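Local structure of beta-ketoacyl synthase (Pseudomonas aeruginosa, 4CW4) at residues A[21-29]-A[582-590]; A[196-204]-A[592-600]. The protein catalyses the condensation of acetyl-CoA with malonyl-ACP to give acetoacetyl-ACP, the primer that starts fatty acid biosynthesis, and also accepts butyryl- and hexanoyl-CoA. One frame throughout, in Å; residues are numbered along the deposited sequence.

Interaction 1 of 2, residues A[21-29]-A[582-590]; sequences AGRSSFHHG and ARAYDQRAL
F26, R23 and D586 account for most of the surface buried where segment 21-29 meets the last turns of helix 565-590. The F26 ring lies on the D586 side chain: CB of D586 stands 3.5 Å from the ring centroid and only 2° off the normal, a CH-pi contact, and the carboxylate is stacked within 11° of the ring plane. The same ring meets Y585 rim to rim, F26 CE1 to Y585 CD2 being 3.5 Å, with neither ring over the face of the other.

D586 reaches segment 21-29 because CG is anti to the backbone N (chi1 -176°), which presents OD1 to three N-H donors. R23 gives two of them in an end-on salt bridge, NH1 at 2.9 Å and NH2 at 3.0 Å from OD1 of D586, with the acceptor in the guanidinium plane. The third is H28, whose NE2 lies 2.9 Å from D586 OD1 on its syn lone pair. H28 is also held at ND1 by T46, which helps fix its ring. The guanidinium is clamped between CD2 of H28 on one face and, on the other, CB of A589, 3.4 Å from R23 CZ. A positive arginine so close would probably keep D586 ionised. The arrangement is a buried arginine-carboxylate salt bridge joined by a His-carboxylate hydrogen bond, fastening helix 565-590 to the connection from strand 22-23 into helix 28-33.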
loop_
_atom_site.group_PDB
_atom_site.type_symbol
_atom_site.label_atom_id
_atom_site.label_comp_id
_atom_site.label_asym_id
_atom_site.label_seq_id
_atom_site.Cartn_x
_atom_site.Cartn_y
_atom_site.Cartn_z
ATOM N N ALA A 21 -3.077 25.165 -0.502
ATOM C CA ALA A 21 -3.476 26.276 -1.377
ATOM C C ALA A 21 -4.998 26.463 -1.431
ATOM O O ALA A 21 -5.478 27.443 -1.979
ATOM C CB ALA A 21 -2.918 26.075 -2.791
ATOM N N GLY A 22 -5.740 25.528 -0.856
ATOM C CA GLY A 22 -7.196 25.568 -0.831
ATOM C C GLY A 22 -7.875 24.445 -1.603
ATOM O O GLY A 22 -7.352 23.336 -1.727
ATOM N N ARG A 23 -9.069 24.752 -2.095
ATOM C CA ARG A 23 -9.873 23.843 -2.892
ATOM C C ARG A 23 -9.288 23.726 -4.292
ATOM O O ARG A 23 -9.036 24.726 -4.968
ATOM C CB ARG A 23 -11.316 24.327 -2.979
ATOM C CG ARG A 23 -12.182 23.476 -3.908
ATOM C CD ARG A 23 -13.664 23.729 -3.740
ATOM N NE ARG A 23 -14.133 25.109 -3.920
ATOM C CZ ARG A 23 -14.679 25.611 -5.026
ATOM N NH1 ARG A 23 -14.771 24.888 -6.139
ATOM N NH2 ARG A 23 -15.134 26.862 -5.018
ATOM N N SER A 24 -9.086 22.495 -4.739
ATOM C CA SER A 24 -8.466 22.274 -6.038
ATOM C C SER A 24 -9.400 22.481 -7.213
ATOM O O SER A 24 -8.962 22.923 -8.268
ATOM C CB SER A 24 -7.928 20.852 -6.107
ATOM O OG SER A 24 -6.916 20.725 -5.147
ATOM N N SER A 25 -10.671 22.132 -7.054
ATOM C CA SER A 25 -11.574 22.165 -8.199
ATOM C C SER A 25 -11.690 23.581 -8.752
ATOM O O SER A 25 -11.535 24.577 -8.023
ATOM C CB SER A 25 -12.949 21.606 -7.846
ATOM O OG SER A 25 -13.573 22.384 -6.844
ATOM N N PHE A 26 -11.930 23.651 -10.055
ATOM C CA PHE A 26 -12.067 24.918 -10.766
ATOM C C PHE A 26 -10.826 25.793 -10.661
ATOM O O PHE A 26 -10.886 26.997 -10.891
ATOM C CB PHE A 26 -13.353 25.639 -10.341
ATOM C CG PHE A 26 -14.577 24.774 -10.529
ATOM C CD1 PHE A 26 -14.947 23.860 -9.541
ATOM C CD2 PHE A 26 -15.303 24.800 -11.704
ATOM C CE1 PHE A 26 -16.026 23.008 -9.724
ATOM C CE2 PHE A 26 -16.409 23.963 -11.889
ATOM C CZ PHE A 26 -16.758 23.054 -10.905
ATOM N N HIS A 27 -9.705 25.157 -10.347
ATOM C CA HIS A 27 -8.400 25.797 -10.315
ATOM C C HIS A 27 -8.246 26.830 -9.202
ATOM O O HIS A 27 -7.388 27.691 -9.297
ATOM C CB HIS A 27 -8.077 26.443 -11.662
ATOM C CG HIS A 27 -8.248 25.516 -12.813
ATOM N ND1 HIS A 27 -7.347 24.514 -13.081
ATOM C CD2 HIS A 27 -9.227 25.409 -13.743
ATOM C CE1 HIS A 27 -7.765 23.824 -14.127
ATOM N NE2 HIS A 27 -8.891 24.354 -14.556
ATOM N N HIS A 28 -9.051 26.755 -8.148
ATOM C CA HIS A 28 -8.878 27.707 -7.038
ATOM C C HIS A 28 -7.533 27.608 -6.336
ATOM O O HIS A 28 -6.918 28.627 -6.072
ATOM C CB HIS A 28 -10.010 27.597 -6.032
ATOM C CG HIS A 28 -11.303 28.111 -6.566
ATOM N ND1 HIS A 28 -11.553 29.459 -6.725
ATOM C CD2 HIS A 28 -12.402 27.465 -7.012
ATOM C CE1 HIS A 28 -12.760 29.617 -7.239
ATOM N NE2 HIS A 28 -13.292 28.419 -7.432
ATOM N N GLY A 29 -7.052 26.392 -6.072
ATOM C CA GLY A 29 -5.752 26.228 -5.435
ATOM C C GLY A 29 -4.638 26.785 -6.305
ATOM O O GLY A 29 -3.739 27.466 -5.834
ATOM N N ALA A 582 -21.555 22.185 -13.697
ATOM C CA ALA A 582 -20.304 22.327 -12.954
ATOM C C ALA A 582 -20.132 23.725 -12.382
ATOM O O ALA A 582 -19.746 23.877 -11.228
ATOM C CB ALA A 582 -19.122 21.964 -13.836
ATOM N N ARG A 583 -20.401 24.758 -13.187
ATOM C CA ARG A 583 -20.288 26.129 -12.695
ATOM C C ARG A 583 -21.219 26.343 -11.507
ATOM O O ARG A 583 -20.876 27.053 -10.569
ATOM C CB ARG A 583 -20.634 27.134 -13.804
ATOM C CG ARG A 583 -19.560 27.362 -14.842
ATOM C CD ARG A 583 -19.841 28.631 -15.664
ATOM N NE ARG A 583 -21.057 28.521 -16.437
ATOM C CZ ARG A 583 -21.139 27.994 -17.659
ATOM N NH1 ARG A 583 -20.072 27.493 -18.267
ATOM N NH2 ARG A 583 -22.306 27.959 -18.276
ATOM N N ALA A 584 -22.402 25.742 -11.546
ATOM C CA ALA A 584 -23.344 25.915 -10.447
ATOM C C ALA A 584 -22.812 25.279 -9.164
ATOM O O ALA A 584 -22.981 25.832 -8.069
ATOM C CB ALA A 584 -24.686 25.351 -10.810
ATOM N N TYR A 585 -22.158 24.130 -9.286
ATOM C CA TYR A 585 -21.497 23.535 -8.135
ATOM C C TYR A 585 -20.405 24.470 -7.600
ATOM O O TYR A 585 -20.326 24.710 -6.413
ATOM C CB TYR A 585 -20.907 22.135 -8.458
ATOM C CG TYR A 585 -19.899 21.725 -7.412
ATOM C CD1 TYR A 585 -20.286 21.568 -6.098
ATOM C CD2 TYR A 585 -18.562 21.565 -7.727
ATOM C CE1 TYR A 585 -19.382 21.266 -5.122
ATOM C CE2 TYR A 585 -17.626 21.255 -6.746
ATOM C CZ TYR A 585 -18.049 21.128 -5.443
ATOM O OH TYR A 585 -17.162 20.811 -4.450
ATOM N N ASP A 586 -19.529 24.953 -8.465
ATOM C CA ASP A 586 -18.467 25.869 -8.032
ATOM C C ASP A 586 -19.064 27.049 -7.250
ATOM O O ASP A 586 -18.539 27.439 -6.227
ATOM C CB ASP A 586 -17.697 26.368 -9.261
ATOM C CG ASP A 586 -16.506 27.242 -8.922
ATOM O OD1 ASP A 586 -15.794 26.974 -7.923
ATOM O OD2 ASP A 586 -16.260 28.197 -9.693
ATOM N N GLN A 587 -20.171 27.609 -7.729
ATOM C CA GLN A 587 -20.830 28.710 -7.026
ATOM C C GLN A 587 -21.296 28.298 -5.644
ATOM O O GLN A 587 -21.168 29.066 -4.690
ATOM C CB GLN A 587 -22.031 29.189 -7.833
ATOM C CG GLN A 587 -21.657 29.986 -9.066
ATOM C CD GLN A 587 -21.377 31.423 -8.733
ATOM O OE1 GLN A 587 -22.292 32.204 -8.414
ATOM N NE2 GLN A 587 -20.114 31.787 -8.778
ATOM N N ARG A 588 -21.852 27.095 -5.511
ATOM C CA ARG A 588 -22.276 26.663 -4.187
ATOM C C ARG A 588 -21.058 26.463 -3.282
ATOM O O ARG A 588 -21.081 26.814 -2.099
ATOM C CB ARG A 588 -23.085 25.362 -4.270
ATOM C CG ARG A 588 -24.478 25.483 -4.943
ATOM C CD ARG A 588 -25.268 26.714 -4.531
ATOM N NE ARG A 588 -25.425 26.830 -3.086
ATOM C CZ ARG A 588 -25.506 27.975 -2.432
ATOM N NH1 ARG A 588 -25.462 29.120 -3.079
ATOM N NH2 ARG A 588 -25.627 27.979 -1.126
ATOM N N ALA A 589 -20.002 25.875 -3.835
ATOM C CA ALA A 589 -18.797 25.591 -3.063
ATOM C C ALA A 589 -18.167 26.880 -2.543
ATOM O O ALA A 589 -17.648 26.913 -1.425
ATOM C CB ALA A 589 -17.814 24.776 -3.897
ATOM N N LEU A 590 -18.239 27.943 -3.343
ATOM C CA LEU A 590 -17.705 29.238 -2.951
ATOM C C LEU A 590 -18.425 29.731 -1.706
ATOM O O LEU A 590 -17.828 30.389 -0.856
ATOM C CB LEU A 590 -17.837 30.258 -4.090
ATOM C CG LEU A 590 -16.801 30.082 -5.195
ATOM C CD1 LEU A 590 -17.183 30.862 -6.459
ATOM C CD2 LEU A 590 -15.418 30.501 -4.698
#

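Interaction 2 of 2, residues A[196-204]-A[592-600]; sequences VVAATDAIR and GDLEIIYNF
T200 and R204, one turn apart on helix 190-204, meet the backbone of segment 592-600 through polar contacts, of which that of T200 is the firmer. It is the bond from I597 N to T200 OG1, 3.0 Å long with an angle of 168° at the hydrogen. The hydroxyl reaches it because OG1 is anti to the carbonyl carbon (chi1 -66°), a position from which it can also make a weak bond to V196 O inside the helix. In the conformer described, one of two, R204 bonds to the carbonyl of E595: NH2 comes to 2.7 Å from E595 O in the carbonyl plane, although the oxygen sits 27° out of the guanidinium plane, and NE adds a weak second bond. Extended from CG to NE, this conformer has I597 CD1 over one face of the guanidinium and E595 CB over the opposite one.

Helix 190-204 belongs to the ketosynthase N-terminal domain of the thiolase-like fold, and the irregular segment bound to it follows helix 565-590, whose C-terminal end is closed by a Schellman motif at G592, with positive phi.

Toward V196 and V197 the contact turns apolar. I596 spreads its branches over the helix: CG2 is 3.6 Å from V196 CG1, and CD1 is 3.9 Å from V197 CG1. The methyl of T200 packs against the main chain, CG2 being 3.6 Å from E595 O. Y598 meets V196 more loosely, Y598 CD1 to V196 CG1 measuring 4.5 Å, and its ring also meets those of Y271, Y183 and H188. N599 packs on F399 and F600 on S402, both of the second subunit.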
loop_
_atom_site.group_PDB
_atom_site.type_symbol
_atom_site.label_atom_id
_atom_site.label_comp_id
_atom_site.label_asym_id
_atom_site.label_seq_id
_atom_site.Cartn_x
_atom_site.Cartn_y
_atom_site.Cartn_z
ATOM N N VAL A 196 -12.782 11.620 1.898
ATOM C CA VAL A 196 -14.220 11.742 1.667
ATOM C C VAL A 196 -14.556 13.135 1.116
ATOM O O VAL A 196 -15.295 13.279 0.141
ATOM C CB VAL A 196 -15.002 11.434 2.975
ATOM C CG1 VAL A 196 -16.466 11.868 2.898
ATOM C CG2 VAL A 196 -14.882 9.950 3.321
ATOM N N VAL A 197 -13.992 14.161 1.730
ATOM C CA VAL A 197 -14.292 15.537 1.320
ATOM C C VAL A 197 -13.703 15.878 -0.057
ATOM O O VAL A 197 -14.365 16.517 -0.897
ATOM C CB VAL A 197 -13.849 16.529 2.418
ATOM C CG1 VAL A 197 -13.977 17.938 1.974
ATOM C CG2 VAL A 197 -14.666 16.273 3.685
ATOM N N ALA A 198 -12.485 15.418 -0.316
ATOM C CA ALA A 198 -11.861 15.603 -1.621
ATOM C C ALA A 198 -12.588 14.847 -2.722
ATOM O O ALA A 198 -12.716 15.343 -3.836
ATOM C CB ALA A 198 -10.400 15.186 -1.570
ATOM N N ALA A 199 -13.017 13.623 -2.437
ATOM C CA ALA A 199 -13.671 12.831 -3.465
ATOM C C ALA A 199 -14.957 13.503 -3.916
ATOM O O ALA A 199 -15.270 13.513 -5.106
ATOM C CB ALA A 199 -13.931 11.411 -2.990
ATOM N N THR A 200 -15.710 14.054 -2.973
ATOM C CA THR A 200 -16.950 14.722 -3.336
ATOM C C THR A 200 -16.640 15.901 -4.246
ATOM O O THR A 200 -17.314 16.089 -5.260
ATOM C CB THR A 200 -17.749 15.215 -2.116
ATOM O OG1 THR A 200 -18.212 14.099 -1.350
ATOM C CG2 THR A 200 -18.949 16.045 -2.567
ATOM N N ASP A 201 -15.637 16.699 -3.883
ATOM C CA ASP A 201 -15.260 17.861 -4.714
ATOM C C ASP A 201 -14.957 17.399 -6.149
ATOM O O ASP A 201 -15.471 17.982 -7.121
ATOM C CB ASP A 201 -14.052 18.567 -4.098
ATOM C CG ASP A 201 -13.697 19.855 -4.787
ATOM O OD1 ASP A 201 -14.607 20.645 -5.141
ATOM O OD2 ASP A 201 -12.493 20.086 -4.993
ATOM N N ALA A 202 -14.161 16.338 -6.297
ATOM C CA ALA A 202 -13.819 15.841 -7.635
ATOM C C ALA A 202 -15.053 15.383 -8.437
ATOM O O ALA A 202 -15.193 15.693 -9.624
ATOM C CB ALA A 202 -12.793 14.721 -7.546
ATOM N N ILE A 203 -15.940 14.625 -7.807
ATOM C CA ILE A 203 -17.102 14.075 -8.496
ATOM C C ILE A 203 -18.047 15.186 -8.911
ATOM O O ILE A 203 -18.579 15.186 -10.003
ATOM C CB ILE A 203 -17.827 13.066 -7.565
ATOM C CG1 ILE A 203 -16.951 11.827 -7.376
ATOM C CG2 ILE A 203 -19.215 12.702 -8.089
ATOM C CD1 ILE A 203 -16.703 11.024 -8.654
ATOM N N ARG A 204 -18.268 16.147 -8.024
ATOM C CA ARG A 204 -19.190 17.230 -8.327
ATOM C C ARG A 204 -18.625 18.198 -9.369
ATOM O O ARG A 204 -19.380 18.880 -10.054
ATOM C CB ARG A 204 -19.576 17.992 -7.055
ATOM C CG ARG A 204 -20.390 17.168 -6.060
ATOM C CD ARG A 204 -20.959 18.000 -4.954
ATOM N NE ARG A 204 -21.616 17.167 -3.948
ATOM C CZ ARG A 204 -22.857 16.695 -4.050
ATOM N NH1 ARG A 204 -23.605 16.984 -5.115
ATOM N NH2 ARG A 204 -23.359 15.950 -3.069
ATOM N N GLY A 592 -19.593 27.846 0.598
ATOM C CA GLY A 592 -19.426 26.884 1.667
ATOM C C GLY A 592 -20.443 25.756 1.654
ATOM O O GLY A 592 -20.551 24.982 2.609
ATOM N N ASP A 593 -21.180 25.641 0.561
ATOM C CA ASP A 593 -22.213 24.626 0.426
ATOM C C ASP A 593 -21.650 23.460 -0.372
ATOM O O ASP A 593 -21.784 23.410 -1.588
ATOM C CB ASP A 593 -23.408 25.265 -0.280
ATOM C CG ASP A 593 -24.613 24.350 -0.408
ATOM O OD1 ASP A 593 -24.613 23.235 0.137
ATOM O OD2 ASP A 593 -25.594 24.784 -1.053
ATOM N N LEU A 594 -20.984 22.542 0.324
ATOM C CA LEU A 594 -20.156 21.512 -0.312
ATOM C C LEU A 594 -20.881 20.170 -0.467
ATOM O O LEU A 594 -20.474 19.331 -1.284
ATOM C CB LEU A 594 -18.863 21.322 0.490
ATOM C CG LEU A 594 -17.925 22.531 0.489
ATOM C CD1 LEU A 594 -16.772 22.310 1.484
ATOM C CD2 LEU A 594 -17.398 22.787 -0.918
ATOM N N GLU A 595 -21.943 19.990 0.319
ATOM C CA GLU A 595 -22.780 18.775 0.343
ATOM C C GLU A 595 -21.968 17.489 0.184
ATOM O O GLU A 595 -22.055 16.755 -0.803
ATOM C CB GLU A 595 -23.925 18.868 -0.672
ATOM C CG GLU A 595 -25.068 17.870 -0.418
ATOM C CD GLU A 595 -25.886 18.161 0.837
ATOM O OE1 GLU A 595 -25.758 19.259 1.423
ATOM O OE2 GLU A 595 -26.665 17.260 1.251
ATOM N N ILE A 596 -21.179 17.206 1.203
ATOM C CA ILE A 596 -20.300 16.059 1.185
ATOM C C ILE A 596 -21.128 14.781 1.156
ATOM O O ILE A 596 -22.081 14.617 1.924
ATOM C CB ILE A 596 -19.354 16.085 2.417
ATOM C CG1 ILE A 596 -18.523 17.368 2.421
ATOM C CG2 ILE A 596 -18.472 14.844 2.439
ATOM C CD1 ILE A 596 -17.766 17.649 1.158
ATOM N N ILE A 597 -20.729 13.869 0.281
ATOM C CA ILE A 597 -21.399 12.581 0.149
ATOM C C ILE A 597 -20.807 11.596 1.144
ATOM O O ILE A 597 -19.620 11.307 1.101
ATOM C CB ILE A 597 -21.217 12.012 -1.277
ATOM C CG1 ILE A 597 -21.716 13.029 -2.325
ATOM C CG2 ILE A 597 -21.948 10.666 -1.399
ATOM C CD1 ILE A 597 -21.200 12.789 -3.737
ATOM N N TYR A 598 -21.643 11.072 2.029
ATOM C CA TYR A 598 -21.224 10.057 2.988
ATOM C C TYR A 598 -22.439 9.182 3.270
ATOM O O TYR A 598 -23.254 9.472 4.152
ATOM C CB TYR A 598 -20.677 10.650 4.288
ATOM C CG TYR A 598 -20.173 9.585 5.250
ATOM C CD1 TYR A 598 -19.032 8.859 4.964
ATOM C CD2 TYR A 598 -20.840 9.309 6.437
ATOM C CE1 TYR A 598 -18.572 7.878 5.815
ATOM C CE2 TYR A 598 -20.383 8.333 7.304
ATOM C CZ TYR A 598 -19.253 7.615 6.981
ATOM O OH TYR A 598 -18.780 6.639 7.824
ATOM N N ASN A 599 -22.554 8.113 2.496
ATOM C CA ASN A 599 -23.779 7.328 2.422
ATOM C C ASN A 599 -23.756 6.050 3.267
ATOM O O ASN A 599 -24.334 5.024 2.866
ATOM C CB ASN A 599 -24.052 6.978 0.958
ATOM C CG ASN A 599 -25.508 6.716 0.676
ATOM O OD1 ASN A 599 -26.385 7.411 1.183
ATOM N ND2 ASN A 599 -25.780 5.703 -0.139
ATOM N N PHE A 600 -23.113 6.132 4.430
ATOM C CA PHE A 600 -23.056 5.041 5.398
ATOM C C PHE A 600 -24.404 4.374 5.662
ATOM O O PHE A 600 -25.371 5.018 6.064
ATOM C CB PHE A 600 -22.462 5.562 6.710
ATOM C CG PHE A 600 -22.241 4.495 7.757
ATOM C CD1 PHE A 600 -23.285 4.058 8.550
ATOM C CD2 PHE A 600 -20.980 3.959 7.967
ATOM C CE1 PHE A 600 -23.077 3.082 9.517
ATOM C CE2 PHE A 600 -20.764 2.987 8.945
ATOM C CZ PHE A 600 -21.810 2.546 9.711
#

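From the N terminus, the chain passes first through 21-29, then through 196-204 on helix 190-204, and, several hundred residues later, through 582-590 and 592-600. Interaction 1 closes a loop with 552 residues between its segments and interaction 2 one with 387; because their segments alternate along the chain, the two loops cross. Their centres are about 12 Å apart and the contacts touch: D201 OD1, on the helix of interaction 2, is 2.6 Å from S25 OG and 2.7 Å from Y585 OH, both probable hydrogen bonds. L594 packs on A589 as well. Together they tie helix 565-590 and its trailing loop to segment 21-29 and helix 190-204.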